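Local atomic coordinates of putative deoxyribonuclease yjjV (Escherichia coli, PDB entry 1ZZM), a protein that probably hydrolyses ester bonds as a TatD-type metal-dependent hydrolase that binds two divalent metal cations per subunit. Residues 244-247 against 248-251; 18-21 against 22-25; 80-83 against 84-88. All coordinates share one frame; numbering follows the deposited sequence.

Contact 1: 244-247 against 248-251; sequences IAQA and LLNN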
loop_
_atom_site.group_PDB
_atom_site.type_symbol
_atom_site.label_atom_id
_atom_site.label_comp_id
_atom_site.label_asym_id
_atom_site.label_seq_id
_atom_site.Cartn_x
_atom_site.Cartn_y
_atom_site.Cartn_z
ATOM N N ILE A 244 17.704 -5.591 7.579
ATOM C CA ILE A 244 16.446 -5.608 6.846
ATOM C C ILE A 244 15.460 -4.626 7.473
ATOM O O ILE A 244 14.844 -3.823 6.774
ATOM C CB ILE A 244 15.794 -7.023 6.838
ATOM C CG1 ILE A 244 16.726 -8.027 6.137
ATOM C CG2 ILE A 244 14.399 -6.966 6.121
ATOM C CD1 ILE A 244 16.261 -9.502 6.321
ATOM N N ALA A 245 15.315 -4.677 8.792
ATOM C CA ALA A 245 14.386 -3.772 9.469
ATOM C C ALA A 245 14.741 -2.325 9.158
ATOM O O ALA A 245 13.861 -1.510 8.875
ATOM C CB ALA A 245 14.428 -4.004 10.962
ATOM N N GLN A 246 16.032 -1.986 9.224
ATOM C CA GLN A 246 16.445 -0.613 8.946
ATOM C C GLN A 246 16.193 -0.229 7.492
ATOM O O GLN A 246 15.843 0.912 7.196
ATOM C CB GLN A 246 17.935 -0.382 9.244
ATOM C CG GLN A 246 18.313 1.087 9.075
ATOM C CD GLN A 246 17.471 1.995 9.978
ATOM O OE1 GLN A 246 17.535 1.910 11.216
ATOM N NE2 GLN A 246 16.660 2.854 9.362
ATOM N N ALA A 247 16.351 -1.176 6.582
ATOM C CA ALA A 247 16.121 -0.860 5.181
ATOM C C ALA A 247 14.639 -0.541 4.920
ATOM O O ALA A 247 14.302 0.431 4.231
ATOM C CB ALA A 247 16.566 -2.000 4.328
ATOM N N LEU A 248 13.750 -1.366 5.463
ATOM C CA LEU A 248 12.327 -1.137 5.264
ATOM C C LEU A 248 11.973 0.252 5.786
ATOM O O LEU A 248 11.228 0.979 5.128
ATOM C CB LEU A 248 11.504 -2.203 5.984
ATOM C CG LEU A 248 11.707 -3.624 5.453
ATOM C CD1 LEU A 248 11.187 -4.600 6.464
ATOM C CD2 LEU A 248 11.018 -3.784 4.070
ATOM N N LEU A 249 12.510 0.635 6.950
ATOM C CA LEU A 249 12.218 1.964 7.484
ATOM C C LEU A 249 12.774 3.032 6.562
ATOM O O LEU A 249 12.076 3.979 6.243
ATOM C CB LEU A 249 12.778 2.168 8.913
ATOM C CG LEU A 249 12.106 1.375 10.049
ATOM C CD1 LEU A 249 12.880 1.575 11.336
ATOM C CD2 LEU A 249 10.637 1.817 10.243
ATOM N N ASN A 250 14.014 2.875 6.110
ATOM C CA ASN A 250 14.610 3.892 5.221
ATOM C C ASN A 250 13.879 4.032 3.874
ATOM O O ASN A 250 13.705 5.135 3.358
ATOM C CB ASN A 250 16.081 3.564 4.934
ATOM C CG ASN A 250 16.967 3.724 6.159
ATOM O OD1 ASN A 250 16.546 4.261 7.190
ATOM N ND2 ASN A 250 18.210 3.264 6.046
ATOM N N ASN A 251 13.478 2.898 3.323
ATOM C CA ASN A 251 12.761 2.835 2.057
ATOM C C ASN A 251 11.435 3.586 2.166
ATOM O O ASN A 251 11.058 4.361 1.260
ATOM C CB ASN A 251 12.492 1.365 1.697
ATOM C CG ASN A 251 13.772 0.587 1.391
ATOM O OD1 ASN A 251 14.864 1.166 1.282
ATOM N ND2 ASN A 251 13.643 -0.721 1.231
#

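Contact 2: 18-21 against 22-25; sequences SGDE and EASL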
loop_
_atom_site.group_PDB
_atom_site.type_symbol
_atom_site.label_atom_id
_atom_site.label_comp_id
_atom_site.label_asym_id
_atom_site.label_seq_id
_atom_site.Cartn_x
_atom_site.Cartn_y
_atom_site.Cartn_z
ATOM N N SER A 18 -12.345 0.300 13.165
ATOM C CA SER A 18 -13.235 1.439 13.289
ATOM C C SER A 18 -13.918 1.358 14.641
ATOM O O SER A 18 -14.519 0.332 14.961
ATOM C CB SER A 18 -14.281 1.401 12.164
ATOM O OG SER A 18 -15.115 2.548 12.249
ATOM N N GLY A 19 -13.811 2.423 15.434
ATOM C CA GLY A 19 -14.416 2.439 16.758
ATOM C C GLY A 19 -13.577 1.761 17.821
ATOM O O GLY A 19 -13.958 1.733 18.994
ATOM N N ASP A 20 -12.445 1.186 17.427
ATOM C CA ASP A 20 -11.559 0.499 18.375
ATOM C C ASP A 20 -10.129 0.933 18.082
ATOM O O ASP A 20 -9.187 0.160 18.279
ATOM C CB ASP A 20 -11.683 -1.036 18.213
ATOM C CG ASP A 20 -10.900 -1.815 19.284
ATOM O OD1 ASP A 20 -10.946 -1.401 20.463
ATOM O OD2 ASP A 20 -10.261 -2.849 18.959
ATOM N N GLU A 21 -9.992 2.173 17.608
ATOM C CA GLU A 21 -8.694 2.746 17.237
ATOM C C GLU A 21 -7.646 2.724 18.349
ATOM O O GLU A 21 -6.518 2.374 18.099
ATOM C CB GLU A 21 -8.849 4.192 16.735
ATOM C CG GLU A 21 -9.613 4.388 15.414
ATOM C CD GLU A 21 -11.138 4.322 15.572
ATOM O OE1 GLU A 21 -11.631 4.150 16.714
ATOM O OE2 GLU A 21 -11.836 4.447 14.545
ATOM N N GLU A 22 -8.026 3.085 19.573
ATOM C CA GLU A 22 -7.072 3.116 20.683
ATOM C C GLU A 22 -6.409 1.773 20.948
ATOM O O GLU A 22 -5.181 1.674 20.973
ATOM C CB GLU A 22 -7.756 3.605 21.972
ATOM C CG GLU A 22 -6.782 3.790 23.146
ATOM C CD GLU A 22 -7.424 4.429 24.369
ATOM O OE1 GLU A 22 -8.126 3.733 25.139
ATOM O OE2 GLU A 22 -7.232 5.646 24.560
ATOM N N ALA A 23 -7.234 0.746 21.156
ATOM C CA ALA A 23 -6.737 -0.587 21.422
ATOM C C ALA A 23 -5.945 -1.101 20.235
ATOM O O ALA A 23 -4.911 -1.734 20.414
ATOM C CB ALA A 23 -7.903 -1.542 21.721
ATOM N N SER A 24 -6.448 -0.849 19.022
ATOM C CA SER A 24 -5.773 -1.326 17.812
ATOM C C SER A 24 -4.391 -0.695 17.644
ATOM O O SER A 24 -3.428 -1.383 17.304
ATOM C CB SER A 24 -6.645 -1.046 16.585
ATOM O OG SER A 24 -7.862 -1.767 16.698
ATOM N N LEU A 25 -4.286 0.608 17.873
ATOM C CA LEU A 25 -2.980 1.248 17.759
ATOM C C LEU A 25 -2.033 0.728 18.835
ATOM O O LEU A 25 -0.836 0.596 18.572
ATOM C CB LEU A 25 -3.099 2.775 17.853
ATOM C CG LEU A 25 -3.698 3.418 16.592
ATOM C CD1 LEU A 25 -4.121 4.846 16.881
ATOM C CD2 LEU A 25 -2.662 3.421 15.479
HETATM O O HOH W 1 -10.116 1.083 21.510
#

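Contact 3: 80-83 against 84-88; sequences QLQQ and ALERR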
loop_
_atom_site.group_PDB
_atom_site.type_symbol
_atom_site.label_atom_id
_atom_site.label_comp_id
_atom_site.label_asym_id
_atom_site.label_seq_id
_atom_site.Cartn_x
_atom_site.Cartn_y
_atom_site.Cartn_z
ATOM N N GLN A 80 -13.486 15.852 -6.033
ATOM C CA GLN A 80 -13.260 15.884 -4.578
ATOM C C GLN A 80 -11.810 15.530 -4.228
ATOM O O GLN A 80 -11.212 16.102 -3.311
ATOM C CB GLN A 80 -14.170 14.901 -3.862
ATOM C CG GLN A 80 -15.607 15.278 -3.837
ATOM C CD GLN A 80 -16.417 14.164 -3.185
ATOM O OE1 GLN A 80 -16.335 13.925 -1.953
ATOM N NE2 GLN A 80 -17.158 13.448 -3.997
ATOM N N LEU A 81 -11.269 14.561 -4.951
ATOM C CA LEU A 81 -9.874 14.151 -4.742
ATOM C C LEU A 81 -8.938 15.345 -5.052
ATOM O O LEU A 81 -8.046 15.688 -4.243
ATOM C CB LEU A 81 -9.570 12.965 -5.655
ATOM C CG LEU A 81 -8.100 12.538 -5.648
ATOM C CD1 LEU A 81 -7.675 12.179 -4.187
ATOM C CD2 LEU A 81 -7.916 11.304 -6.586
ATOM N N GLN A 82 -9.143 15.982 -6.207
ATOM C CA GLN A 82 -8.307 17.118 -6.564
ATOM C C GLN A 82 -8.415 18.254 -5.541
ATOM O O GLN A 82 -7.403 18.783 -5.089
ATOM C CB GLN A 82 -8.626 17.611 -7.990
ATOM C CG GLN A 82 -7.763 18.797 -8.447
ATOM C CD GLN A 82 -8.374 20.138 -8.051
ATOM O OE1 GLN A 82 -9.569 20.357 -8.240
ATOM N NE2 GLN A 82 -7.550 21.044 -7.505
ATOM N N GLN A 83 -9.635 18.627 -5.154
ATOM C CA GLN A 83 -9.773 19.696 -4.164
ATOM C C GLN A 83 -9.145 19.320 -2.831
ATOM O O GLN A 83 -8.562 20.182 -2.151
ATOM C CB GLN A 83 -11.248 20.018 -3.919
ATOM C CG GLN A 83 -11.904 20.641 -5.086
ATOM C CD GLN A 83 -13.375 20.889 -4.785
ATOM O OE1 GLN A 83 -13.933 20.346 -3.822
ATOM N NE2 GLN A 83 -14.005 21.690 -5.599
ATOM N N ALA A 84 -9.272 18.053 -2.434
ATOM C CA ALA A 84 -8.676 17.640 -1.170
ATOM C C ALA A 84 -7.169 17.767 -1.262
ATOM O O ALA A 84 -6.525 18.322 -0.361
ATOM C CB ALA A 84 -9.063 16.198 -0.830
ATOM N N LEU A 85 -6.601 17.276 -2.354
ATOM C CA LEU A 85 -5.157 17.356 -2.545
ATOM C C LEU A 85 -4.665 18.821 -2.562
ATOM O O LEU A 85 -3.605 19.131 -2.007
ATOM C CB LEU A 85 -4.760 16.669 -3.858
ATOM C CG LEU A 85 -5.032 15.147 -3.852
ATOM C CD1 LEU A 85 -4.634 14.557 -5.199
ATOM C CD2 LEU A 85 -4.215 14.486 -2.694
ATOM N N GLU A 86 -5.422 19.693 -3.225
ATOM C CA GLU A 86 -5.088 21.129 -3.332
ATOM C C GLU A 86 -4.939 21.757 -1.950
ATOM O O GLU A 86 -4.079 22.611 -1.734
ATOM C CB GLU A 86 -6.198 21.832 -4.116
ATOM C CG GLU A 86 -6.151 23.344 -4.176
ATOM C CD GLU A 86 -4.933 23.889 -4.887
ATOM O OE1 GLU A 86 -4.372 23.192 -5.756
ATOM O OE2 GLU A 86 -4.539 25.035 -4.578
ATOM N N ARG A 87 -5.776 21.334 -1.014
ATOM C CA ARG A 87 -5.719 21.857 0.342
ATOM C C ARG A 87 -4.583 21.233 1.145
ATOM O O ARG A 87 -4.262 21.703 2.241
ATOM C CB ARG A 87 -7.063 21.637 1.040
ATOM C CG ARG A 87 -8.120 22.628 0.558
ATOM C CD ARG A 87 -9.521 22.114 0.828
ATOM N NE ARG A 87 -9.782 21.953 2.252
ATOM C CZ ARG A 87 -9.951 22.955 3.112
ATOM N NH1 ARG A 87 -9.892 24.224 2.711
ATOM N NH2 ARG A 87 -10.185 22.673 4.385
ATOM N N ARG A 88 -3.982 20.185 0.572
ATOM C CA ARG A 88 -2.867 19.426 1.145
ATOM C C ARG A 88 -2.890 19.166 2.647
ATOM O O ARG A 88 -2.183 19.801 3.406
ATOM C CB ARG A 88 -1.536 20.075 0.755
ATOM C CG ARG A 88 -1.380 21.500 1.167
ATOM C CD ARG A 88 -0.219 22.106 0.401
ATOM N NE ARG A 88 1.051 21.425 0.651
ATOM C CZ ARG A 88 2.049 21.372 -0.230
ATOM N NH1 ARG A 88 1.912 21.951 -1.416
ATOM N NH2 ARG A 88 3.190 20.767 0.078
#

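Contact 1: 244-247 against 248-251
Gln-246 reaches one helical turn forward to Asn-250, and its side chain can be followed from the backbone outward. CB carries CG anti to the backbone N (chi1 -175°), and CG passes 3.7 Å from Asn-250 ND2. A bend at the next bond (CB-CG) brings CD to 3.7 Å from Asn-250 OD1. At the tip, NE2 gives a hydrogen bond to Asn-250 OD1, 2.6 Å long but far from straight (133° at the hydrogen), with the donor standing above the carbonyl plane. The two amide planes are 34° apart. This pair lies on the exposed face. On the buried face Ile-244 and Leu-248 lie side by side, Ile-244 CG2 and Leu-248 CD1 being 4.0 Å apart, and both pack on Phe-230 of helix 226-236. One residue beyond the exposed pair, Asn-251 turns inward, its ND2 bonded to the carbonyls of Leu-199 and Leu-202. An alanine here would remove that amide and is likely to leave both carbonyls without this donor. Backbone bonds such as Leu-248 N to Ile-244 O (3.0 Å) complete an amphipathic alpha-helix, the last of this TIM-barrel-type TatD fold, laid against helix 226-236 and strand 202-204.

Contact 2: 18-21 against 22-25
Ser-24 is drawn in against Asp-20, whose backbone O accepts two hydrogen bonds from it. The amide, Ser-24 N, bonds to Asp-20 O at 3.0 Å; the hydroxyl, Ser-24 OG, reaches the same Asp-20 O at 2.8 Å from above the carbonyl plane. What brings the hydroxyl there is its place beside the serine's own backbone N (chi1 -63°). This is the compact side of the turn: Ser-24 is buried, touches Phe-12, and its OG has a further, weak bond with Arg-222. Next to it Leu-25 N bonds to Glu-21 O at 2.9 Å, and both residues rest on Tyr-56. Asp-20 occupies the N-cap of helix 21-30, the first helix after strand 5-7 in the TIM-barrel-type fold, yet its carboxylate makes no direct capping bond. A water stands in instead, donating to Asp-20 OD1 (2.8 Å) and accepting from Ala-23 N (2.9 Å). On this looser side Asp-20 OD1 also lies 3.3 Å from Ala-23 CB. Glu-21 folds back over the loop through a bend at chi2 (79°), and its OE2 takes a 3.0 Å bond from Gly-19 N, met from above the carboxylate plane. Glu-22 is exposed, and its chain runs extended beyond CG.

Contact 3: 80-83 against 84-88
Leu-81 and Leu-85 meet one helical turn apart, their side chains crossing at a slant. Leu-81 CD1 meets both CG and CD1 of Leu-85, at 4.0 Å each, so one methyl sits against the fork of its neighbour. Different first torsions bring this about: Leu-81 has CG anti to its own backbone N (chi1 174°), whereas in Leu-85 CG lies beside the backbone N (chi1 -65°) and leans back over the preceding turn. There Leu-85 CG also rests 3.1 Å from Leu-81 O, the carbonyl that accepts the 2.9 Å hydrogen bond from Leu-85 N. The pair is buried: Leu-81 packs on Leu-122 of helix 109-125 and on Leu-63 of strand 59-63, Leu-85 on Tyr-126 and Leu-128.

These contacts belong to helix 75-87, which follows strand 59-63 in the TIM-barrel-type fold of the TatD family; the two leucines lie on its buried face. Ala-84 adds a small methyl to the same inner side, touching Leu-63.

Further round the helix, Gln-82 and Glu-86 run side by side and point the same way, with amide and carboxylate planes 49° apart. Their direct touch is modest, Gln-82 NE2 lying 3.7 Å from Glu-86 CB. What the two polar ends share is an outside partner: Gln-82 NE2 and Glu-86 OE1 are both hydrogen-bonded to the hydroxyl of Tyr-126, which ties this flank to the residue just after helix 109-125. Glu-86 OE1 also has a long, weak ion pair with Arg-125.

Towards the C-terminal end, the chain of Arg-87 passes over Gln-83 O, with CD 3.7 Å from that oxygen. The bond from Arg-87 N to Gln-83 O is stretched to 3.2 Å, and Arg-88 then leaves helical geometry with positive phi.

The three contacts are separate points on the outer helices and, for contact 2, the loop leading into one, all within a single TIM-barrel-type domain. In chain order contact 2 comes first, contact 3 second and contact 1 last, and none touches another. Centres lie about 26 Å apart for contacts 1 and 2, about 27 Å for contacts 2 and 3 and about 30 Å for contacts 1 and 3. None supplies a metal ligand. In contact 3 the side chain of Leu-81 lies about 10 Å from that of Glu-97, which binds both metal cations, while the side chain of Glu-21 in contact 2 is about 12 Å from that of His-11, a ligand of the first. Contact 1 lies away from these annotated sites, although the side chain of Leu-249 is about 10 Å from a bound zinc ion.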